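Long-range contacts in PUA domain-containing protein (Aeropyrum pernix, PDB 2CX0), which is of unknown function but carries a PUA domain and, like its family, probably binds RNA, perhaps in translation initiation: residues I113-V119 against L152-Y156; M141-V147 against R163-H169. All blocks are in the same frame, centred on the assembly; numbering follows the deposited sequence.

In the fold
After the N-terminal antiparallel sheet and helix 80-86, strand 93-97 and helix 99-107 lead to residues 113-119, whose strand 116-121 is an outer edge of the mixed sheet; strands 128-133 and 138-145, helix 149-158 and strand 163-170 follow. Contact 1 closes the 32 residues between its segments by bringing helix 149-158 back over residues 113-119. Contact 2 closes a shorter excursion of 15 residues, mostly that same helix, by pairing strands 138-145 and 163-170. Their segments alternate along the chain, so the closures cross. Centres about 13 Å apart, they meet where I113, V116 and L152 pack on the A164 methyl, and L152 on V147, tying helix, edge strand and those paired strands into one PUA unit.

Contact 1 (I113-V119 against L152-Y156); sequences IPGVVGV and LEKLY
The ring of Y156 lies across the backbone of V116-G118. Its chi1 of 91° is well off a staggered value, swinging the ring from the helix toward the strand. CB of Y156 meets CG1 of V116 at 3.6 Å, the two side chains crossing at nearly a right angle. Farther along, CE2 of Y156 stands 3.3 Å from O of V117, while G118 N sits 3.8 Å above the ring plane of Y156, displaced toward the rim. The phenol ends on a water: Y156 OH is hydrogen-bonded to water 1 at 2.7 Å; the water accepts from V119 N (3.2 Å) and can donate to E153 OE2. E153 reaches it through a bend at chi2 (-65°) that carries OE2 to 3.2 Å from V119 CB, a tight approach, while OE1 makes a salt bridge with R157.

The apolar half is built by branches. CG2 of V119, lying beside its own backbone N, touches CD2 of L152 at 3.7 Å. I113 splits its contacts: CG1 slides past L152 CD1, CD1 reaches L155 CD1, and CG2 presses on the helix backbone, 3.4 Å from L155 O. No direct hydrogen bond joins the segments; they meet by packing, part of it on backbone atoms, and through the bridging water 1.

The axes of strand 116-119 and helix 152-156 run roughly antiparallel, at 154°. V117 and G118 form a classic beta bulge opposite L96, and the contact as a whole is a helix packed over the bulged edge strand of the mixed PUA-domain sheet.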
ATOM      1  N   ILE A 113      -8.307  10.569  13.071  1.00 11.65           N
ATOM      2  CA  ILE A 113      -8.074  11.960  12.807  1.00 10.72           C
ATOM      3  C   ILE A 113      -7.122  12.693  13.780  1.00  9.99           C
ATOM      4  O   ILE A 113      -6.309  13.522  13.360  1.00 12.74           O
ATOM      5  CB  ILE A 113      -9.431  12.689  12.758  1.00 11.84           C
ATOM      6  CG1 ILE A 113     -10.228  12.175  11.532  1.00 13.70           C
ATOM      7  CG2 ILE A 113      -9.201  14.255  12.657  1.00  9.42           C
ATOM      8  CD1 ILE A 113     -11.762  12.524  11.628  1.00 13.05           C
ATOM      9  N   PRO A 114      -7.206  12.389  15.084  1.00 12.85           N
ATOM     10  CA  PRO A 114      -6.308  13.092  16.004  1.00 12.80           C
ATOM     11  C   PRO A 114      -4.825  12.833  15.766  1.00 17.99           C
ATOM     12  O   PRO A 114      -4.017  13.618  16.228  1.00 20.36           O
ATOM     13  CB  PRO A 114      -6.748  12.601  17.383  1.00 21.35           C
ATOM     14  CG  PRO A 114      -8.220  12.321  17.188  1.00 16.72           C
ATOM     15  CD  PRO A 114      -8.204  11.581  15.813  1.00 12.68           C
ATOM     16  N   GLY A 115      -4.462  11.735  15.103  1.00 13.82           N
ATOM     17  CA  GLY A 115      -3.037  11.468  14.814  1.00 11.67           C
ATOM     18  C   GLY A 115      -2.593  12.119  13.504  1.00 13.26           C
ATOM     19  O   GLY A 115      -1.418  12.045  13.123  1.00 12.96           O
ATOM     20  N   VAL A 116      -3.507  12.794  12.799  1.00 12.30           N
ATOM     21  CA  VAL A 116      -3.127  13.413  11.538  1.00 12.68           C
ATOM     22  C   VAL A 116      -2.589  14.815  11.752  1.00 13.29           C
ATOM     23  O   VAL A 116      -3.195  15.600  12.472  1.00 12.46           O
ATOM     24  CB  VAL A 116      -4.359  13.467  10.568  1.00 12.58           C
ATOM     25  CG1 VAL A 116      -3.988  14.295   9.295  1.00 10.86           C
ATOM     26  CG2 VAL A 116      -4.800  12.019  10.205  1.00 11.29           C
ATOM     27  N   VAL A 117      -1.499  15.134  11.057  1.00 12.02           N
ATOM     28  CA  VAL A 117      -0.858  16.442  11.154  1.00 12.02           C
ATOM     29  C   VAL A 117      -0.676  17.132   9.826  1.00 17.24           C
ATOM     30  O   VAL A 117      -0.132  18.256   9.747  1.00 14.95           O
ATOM     31  CB  VAL A 117       0.547  16.353  11.822  1.00 14.93           C
ATOM     32  CG1 VAL A 117       0.406  15.794  13.317  1.00 13.86           C
ATOM     33  CG2 VAL A 117       1.471  15.383  11.003  1.00 13.68           C
ATOM     34  N   GLY A 118      -1.104  16.490   8.757  1.00 12.35           N
ATOM     35  CA  GLY A 118      -0.917  17.110   7.442  1.00 11.64           C
ATOM     36  C   GLY A 118      -1.604  16.308   6.371  1.00 12.56           C
ATOM     37  O   GLY A 118      -1.818  15.081   6.541  1.00 11.14           O
ATOM     38  N   VAL A 119      -2.023  16.997   5.319  1.00  8.14           N
ATOM     39  CA  VAL A 119      -2.679  16.336   4.183  1.00 14.75           C
ATOM     40  C   VAL A 119      -2.054  16.818   2.877  1.00 19.47           C
ATOM     41  O   VAL A 119      -1.822  18.031   2.708  1.00 22.11           O
ATOM     42  CB  VAL A 119      -4.156  16.654   4.101  1.00 16.83           C
ATOM     43  CG1 VAL A 119      -4.729  16.062   2.800  1.00 16.76           C
ATOM     44  CG2 VAL A 119      -4.888  16.125   5.346  1.00 15.69           C
ATOM     45  N   LEU A 152     -10.760  16.532   5.669  1.00 13.61           N
ATOM     46  CA  LEU A 152      -9.732  16.128   6.609  1.00 14.48           C
ATOM     47  C   LEU A 152      -8.886  17.350   7.011  1.00 13.99           C
ATOM     48  O   LEU A 152      -8.444  17.467   8.164  1.00 14.40           O
ATOM     49  CB  LEU A 152      -8.870  15.008   6.006  1.00 11.27           C
ATOM     50  CG  LEU A 152      -7.816  14.381   6.937  1.00 15.13           C
ATOM     51  CD1 LEU A 152      -8.486  13.778   8.219  1.00 16.37           C
ATOM     52  CD2 LEU A 152      -7.067  13.240   6.102  1.00 13.08           C
ATOM     53  N   GLU A 153      -8.657  18.239   6.060  1.00 14.25           N
ATOM     54  CA  GLU A 153      -7.861  19.442   6.317  1.00 19.49           C
ATOM     55  C   GLU A 153      -8.463  20.206   7.532  1.00 20.76           C
ATOM     56  O   GLU A 153      -7.745  20.758   8.391  1.00 17.24           O
ATOM     57  CB  GLU A 153      -7.916  20.357   5.071  1.00 22.37           C
ATOM     58  CG  GLU A 153      -6.868  20.037   4.002  1.00 30.94           C
ATOM     59  CD  GLU A 153      -5.444  20.290   4.504  1.00 35.40           C
ATOM     60  OE1 GLU A 153      -5.267  20.997   5.497  1.00 43.39           O
ATOM     61  OE2 GLU A 153      -4.488  19.815   3.894  1.00 49.26           O
ATOM     62  N   LYS A 154      -9.788  20.232   7.600  1.00 18.04           N
ATOM     63  CA  LYS A 154     -10.414  20.943   8.693  1.00 17.70           C
ATOM     64  C   LYS A 154     -10.413  20.079   9.954  1.00 19.57           C
ATOM     65  O   LYS A 154     -10.006  20.502  11.034  1.00 17.74           O
ATOM     66  CB  LYS A 154     -11.839  21.306   8.306  1.00 20.80           C
ATOM     67  CG  LYS A 154     -11.870  22.149   7.056  1.00 35.72           C
ATOM     68  CD  LYS A 154     -13.109  23.012   7.011  1.00 45.41           C
ATOM     69  CE  LYS A 154     -13.223  23.766   5.668  1.00 55.59           C
ATOM     70  NZ  LYS A 154     -12.108  24.731   5.382  1.00 55.44           N
ATOM     71  N   LEU A 155     -10.805  18.832   9.808  1.00 13.42           N
ATOM     72  CA  LEU A 155     -10.900  17.939  10.962  1.00 11.59           C
ATOM     73  C   LEU A 155      -9.596  17.709  11.723  1.00 14.12           C
ATOM     74  O   LEU A 155      -9.616  17.655  12.944  1.00 15.16           O
ATOM     75  CB  LEU A 155     -11.449  16.571  10.510  1.00 17.47           C
ATOM     76  CG  LEU A 155     -12.913  16.599   9.989  1.00 22.55           C
ATOM     77  CD1 LEU A 155     -13.270  15.230   9.290  1.00 19.61           C
ATOM     78  CD2 LEU A 155     -13.849  16.906  11.207  1.00 20.97           C
ATOM     79  N   TYR A 156      -8.458  17.568  11.039  1.00  9.87           N
ATOM     80  CA  TYR A 156      -7.247  17.341  11.796  1.00 12.68           C
ATOM     81  C   TYR A 156      -6.827  18.595  12.564  1.00 17.13           C
ATOM     82  O   TYR A 156      -6.273  18.502  13.640  1.00 14.28           O
ATOM     83  CB  TYR A 156      -6.096  16.805  10.888  1.00 18.08           C
ATOM     84  CG  TYR A 156      -5.201  17.817  10.267  1.00 13.81           C
ATOM     85  CD1 TYR A 156      -5.296  18.108   8.901  1.00 15.44           C
ATOM     86  CD2 TYR A 156      -4.176  18.420  11.006  1.00 14.08           C
ATOM     87  CE1 TYR A 156      -4.387  18.987   8.273  1.00 17.86           C
ATOM     88  CE2 TYR A 156      -3.238  19.316  10.367  1.00 15.57           C
ATOM     89  CZ  TYR A 156      -3.379  19.575   9.006  1.00 16.27           C
ATOM     90  OH  TYR A 156      -2.560  20.452   8.371  1.00 15.72           O
TER
HETATM   91  O   HOH W   1      -2.423  20.109   5.696  1.00 22.40           O

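Contact 2 (M141-V147 against R163-H169)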
HETATM    1  N   MSE A 141       1.557   2.872   6.308  1.00 13.84           N
HETATM    2  CA  MSE A 141       0.339   2.129   6.039  1.00 10.85           C
HETATM    3  C   MSE A 141      -0.289   2.626   4.725  1.00 10.79           C
HETATM    4  O   MSE A 141      -0.135   3.786   4.327  1.00 10.46           O
HETATM    5  CB  MSE A 141      -0.639   2.326   7.193  1.00  9.09           C
HETATM    6  CG  MSE A 141      -2.081   1.640   7.004  1.00  6.93           C
HETATM    7 SE   MSE A 141      -3.373   2.938   6.264  1.00 14.46          SE
HETATM    8  CE  MSE A 141      -3.904   3.739   8.013  1.00 11.38           C
ATOM      9  N   VAL A 142      -0.973   1.705   4.055  1.00  9.86           N
ATOM     10  CA  VAL A 142      -1.705   1.983   2.819  1.00  9.62           C
ATOM     11  C   VAL A 142      -3.145   1.638   3.161  1.00 12.42           C
ATOM     12  O   VAL A 142      -3.373   0.594   3.769  1.00 13.11           O
ATOM     13  CB  VAL A 142      -1.204   1.056   1.635  1.00 13.36           C
ATOM     14  CG1 VAL A 142      -2.202   1.059   0.538  1.00 17.56           C
ATOM     15  CG2 VAL A 142       0.171   1.661   1.083  1.00 20.22           C
ATOM     16  N   GLY A 143      -4.077   2.497   2.757  1.00  9.46           N
ATOM     17  CA  GLY A 143      -5.475   2.256   3.046  1.00 13.26           C
ATOM     18  C   GLY A 143      -6.478   3.116   2.268  1.00 13.59           C
ATOM     19  O   GLY A 143      -6.179   3.701   1.217  1.00 15.43           O
ATOM     20  N   VAL A 144      -7.700   3.162   2.802  1.00 13.17           N
ATOM     21  CA  VAL A 144      -8.762   3.848   2.133  1.00 14.59           C
ATOM     22  C   VAL A 144      -9.209   5.074   2.906  1.00 13.84           C
ATOM     23  O   VAL A 144      -9.508   4.994   4.108  1.00 12.87           O
ATOM     24  CB  VAL A 144      -9.962   2.858   1.932  1.00 16.63           C
ATOM     25  CG1 VAL A 144     -11.122   3.578   1.158  1.00  9.95           C
ATOM     26  CG2 VAL A 144      -9.489   1.586   1.206  1.00 18.11           C
ATOM     27  N   ALA A 145      -9.258   6.210   2.214  1.00 11.86           N
ATOM     28  CA  ALA A 145      -9.672   7.444   2.883  1.00 16.50           C
ATOM     29  C   ALA A 145     -11.141   7.295   3.312  1.00 16.38           C
ATOM     30  O   ALA A 145     -11.975   6.848   2.540  1.00 12.76           O
ATOM     31  CB  ALA A 145      -9.535   8.670   1.932  1.00  7.27           C
ATOM     32  N   GLU A 146     -11.443   7.679   4.544  1.00 13.64           N
ATOM     33  CA  GLU A 146     -12.814   7.655   5.059  1.00 18.56           C
ATOM     34  C   GLU A 146     -13.471   9.014   4.971  1.00 22.63           C
ATOM     35  O   GLU A 146     -14.671   9.145   5.236  1.00 25.08           O
ATOM     36  CB  GLU A 146     -12.846   7.227   6.510  1.00 19.15           C
ATOM     37  CG  GLU A 146     -12.502   5.778   6.668  1.00 37.17           C
ATOM     38  CD  GLU A 146     -13.695   4.916   7.086  1.00 39.40           C
ATOM     39  OE1 GLU A 146     -14.552   5.398   7.863  1.00 51.30           O
ATOM     40  OE2 GLU A 146     -13.763   3.751   6.666  1.00 40.89           O
ATOM     41  N   VAL A 147     -12.695  10.027   4.628  1.00 20.25           N
ATOM     42  CA  VAL A 147     -13.239  11.385   4.469  1.00 21.64           C
ATOM     43  C   VAL A 147     -12.553  12.062   3.294  1.00 20.51           C
ATOM     44  O   VAL A 147     -11.443  11.669   2.922  1.00 16.52           O
ATOM     45  CB  VAL A 147     -13.017  12.231   5.730  1.00 24.23           C
ATOM     46  CG1 VAL A 147     -13.911  11.701   6.841  1.00 27.74           C
ATOM     47  CG2 VAL A 147     -11.553  12.194   6.147  1.00 21.08           C
ATOM     48  N   ARG A 163     -12.385   7.982  12.447  1.00 17.68           N
ATOM     49  CA  ARG A 163     -11.448   7.342  11.564  1.00 18.24           C
ATOM     50  C   ARG A 163     -11.146   8.195  10.317  1.00 18.67           C
ATOM     51  O   ARG A 163     -12.035   8.716   9.642  1.00 17.24           O
ATOM     52  CB  ARG A 163     -11.981   5.957  11.148  1.00 23.01           C
ATOM     53  CG  ARG A 163     -10.910   5.018  10.453  1.00 15.78           C
ATOM     54  CD  ARG A 163     -11.331   3.556  10.712  1.00 19.92           C
ATOM     55  NE  ARG A 163     -12.452   3.212   9.854  1.00 20.11           N
ATOM     56  CZ  ARG A 163     -13.066   2.039   9.870  1.00 24.79           C
ATOM     57  NH1 ARG A 163     -12.698   1.106  10.733  1.00 26.92           N
ATOM     58  NH2 ARG A 163     -13.951   1.780   8.943  1.00 24.06           N
ATOM     59  N   ALA A 164      -9.866   8.365  10.043  1.00 12.60           N
ATOM     60  CA  ALA A 164      -9.444   9.115   8.870  1.00 11.39           C
ATOM     61  C   ALA A 164      -9.159   8.151   7.693  1.00 12.26           C
ATOM     62  O   ALA A 164      -9.567   8.420   6.525  1.00 13.99           O
ATOM     63  CB  ALA A 164      -8.161   9.926   9.198  1.00 11.27           C
ATOM     64  N   VAL A 165      -8.451   7.059   7.991  1.00 11.12           N
ATOM     65  CA  VAL A 165      -8.080   6.085   6.918  1.00 11.42           C
ATOM     66  C   VAL A 165      -8.213   4.661   7.455  1.00 12.25           C
ATOM     67  O   VAL A 165      -7.723   4.324   8.550  1.00 11.88           O
ATOM     68  CB  VAL A 165      -6.580   6.270   6.476  1.00 15.34           C
ATOM     69  CG1 VAL A 165      -6.167   5.239   5.383  1.00 13.86           C
ATOM     70  CG2 VAL A 165      -6.358   7.766   6.009  1.00 14.68           C
ATOM     71  N   ARG A 166      -8.873   3.839   6.664  1.00 11.56           N
ATOM     72  CA  ARG A 166      -9.065   2.450   7.013  1.00 11.04           C
ATOM     73  C   ARG A 166      -7.835   1.703   6.533  1.00 11.90           C
ATOM     74  O   ARG A 166      -7.477   1.727   5.335  1.00 12.03           O
ATOM     75  CB  ARG A 166     -10.372   1.911   6.370  1.00 16.32           C
ATOM     76  CG  ARG A 166     -10.615   0.429   6.633  1.00 20.03           C
ATOM     77  CD  ARG A 166     -12.063   0.029   6.405  1.00 31.98           C
ATOM     78  NE  ARG A 166     -12.603   0.483   5.127  1.00 34.32           N
ATOM     79  CZ  ARG A 166     -12.361  -0.112   3.962  1.00 41.46           C
ATOM     80  NH1 ARG A 166     -11.576  -1.184   3.936  1.00 41.69           N
ATOM     81  NH2 ARG A 166     -12.927   0.341   2.830  1.00 39.81           N
ATOM     82  N   ARG A 167      -7.190   1.023   7.481  1.00 10.27           N
ATOM     83  CA  ARG A 167      -5.993   0.257   7.168  1.00 14.27           C
ATOM     84  C   ARG A 167      -6.229  -0.900   6.148  1.00 16.37           C
ATOM     85  O   ARG A 167      -7.212  -1.637   6.266  1.00 14.48           O
ATOM     86  CB  ARG A 167      -5.406  -0.334   8.498  1.00 13.96           C
ATOM     87  CG  ARG A 167      -4.309  -1.395   8.232  1.00 12.17           C
ATOM     88  CD  ARG A 167      -4.304  -2.501   9.311  1.00 11.65           C
ATOM     89  NE  ARG A 167      -5.514  -3.337   9.206  1.00 16.09           N
ATOM     90  CZ  ARG A 167      -6.516  -3.354  10.077  1.00 17.83           C
ATOM     91  NH1 ARG A 167      -6.491  -2.595  11.155  1.00 19.54           N
ATOM     92  NH2 ARG A 167      -7.570  -4.119   9.834  1.00 23.92           N
ATOM     93  N   VAL A 168      -5.390  -1.004   5.115  1.00 12.03           N
ATOM     94  CA  VAL A 168      -5.457  -2.159   4.203  1.00 11.59           C
ATOM     95  C   VAL A 168      -4.133  -2.970   4.346  1.00 11.09           C
ATOM     96  O   VAL A 168      -4.122  -4.192   4.493  1.00 11.02           O
ATOM     97  CB  VAL A 168      -5.645  -1.704   2.769  1.00 11.99           C
ATOM     98  CG1 VAL A 168      -5.353  -2.876   1.744  1.00 14.12           C
ATOM     99  CG2 VAL A 168      -7.114  -1.174   2.630  1.00 12.93           C
ATOM    100  N   HIS A 169      -3.006  -2.273   4.326  1.00  9.92           N
ATOM    101  CA  HIS A 169      -1.690  -2.911   4.434  1.00  9.91           C
ATOM    102  C   HIS A 169      -0.777  -1.987   5.250  1.00 13.16           C
ATOM    103  O   HIS A 169      -0.803  -0.735   5.071  1.00 13.41           O
ATOM    104  CB  HIS A 169      -1.107  -3.155   3.033  1.00  9.34           C
ATOM    105  CG  HIS A 169       0.365  -3.437   3.025  1.00 13.62           C
ATOM    106  ND1 HIS A 169       1.276  -2.677   2.318  1.00 18.31           N
ATOM    107  CD2 HIS A 169       1.069  -4.458   3.568  1.00  7.69           C
ATOM    108  CE1 HIS A 169       2.490  -3.230   2.427  1.00  9.66           C
ATOM    109  NE2 HIS A 169       2.383  -4.312   3.181  1.00 16.58           N
TER
HETATM  110  O   HOH W   2     -14.121   3.297   3.451  1.00 52.29           O
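E146 OE2 is gripped by R163 NH2 at 3.0 Å, in a salt bridge that is also a hydrogen bond. R163 comes from above the carboxylate, 50° out of its plane, and the two flat groups stand 89° apart, with the carboxyl carbon of E146 at the guanidinium edge. A bend at E146 chi2 (-110°) turns OE2 also toward R166 NE, a long salt bridge at 3.8 Å, and water 2 donates to OE2 and accepts from R166 NH2. With an alanine in place of E146, the guanidinium groups of R163 and R166 would probably lose their shared negative partner, leaving R163 freer to turn.

R166 meanwhile runs beside V144, pointing the same way, and lays one guanidinium face over V144 CB, its NH2 4.0 Å from that carbon. V144 CG2 packs on V168 CG2 at 3.9 Å. On the face of A145 and V165, the M141 selenomethionine, bent at its last two torsions, brings SE to 3.7 Å from V165 CG1. G143, lacking a side chain, lets R166 O and V165 CG1 come in close.

Antiparallel pairing holds the backbones: V142 N donates to H169 O at 2.6 Å, and V142 O accepts from both V168 N and H169 N, the mark of the classic beta bulge here.

On its other edge strand 138-145 bonds to 128-133 through M141 and G143, and A164 pairs with L111 of strand 111-112. V142 and V144 touch Y77 of strand 76-78, while V142 and H169 reach helix 80-86, joining this sheet to the preceding part of the chain.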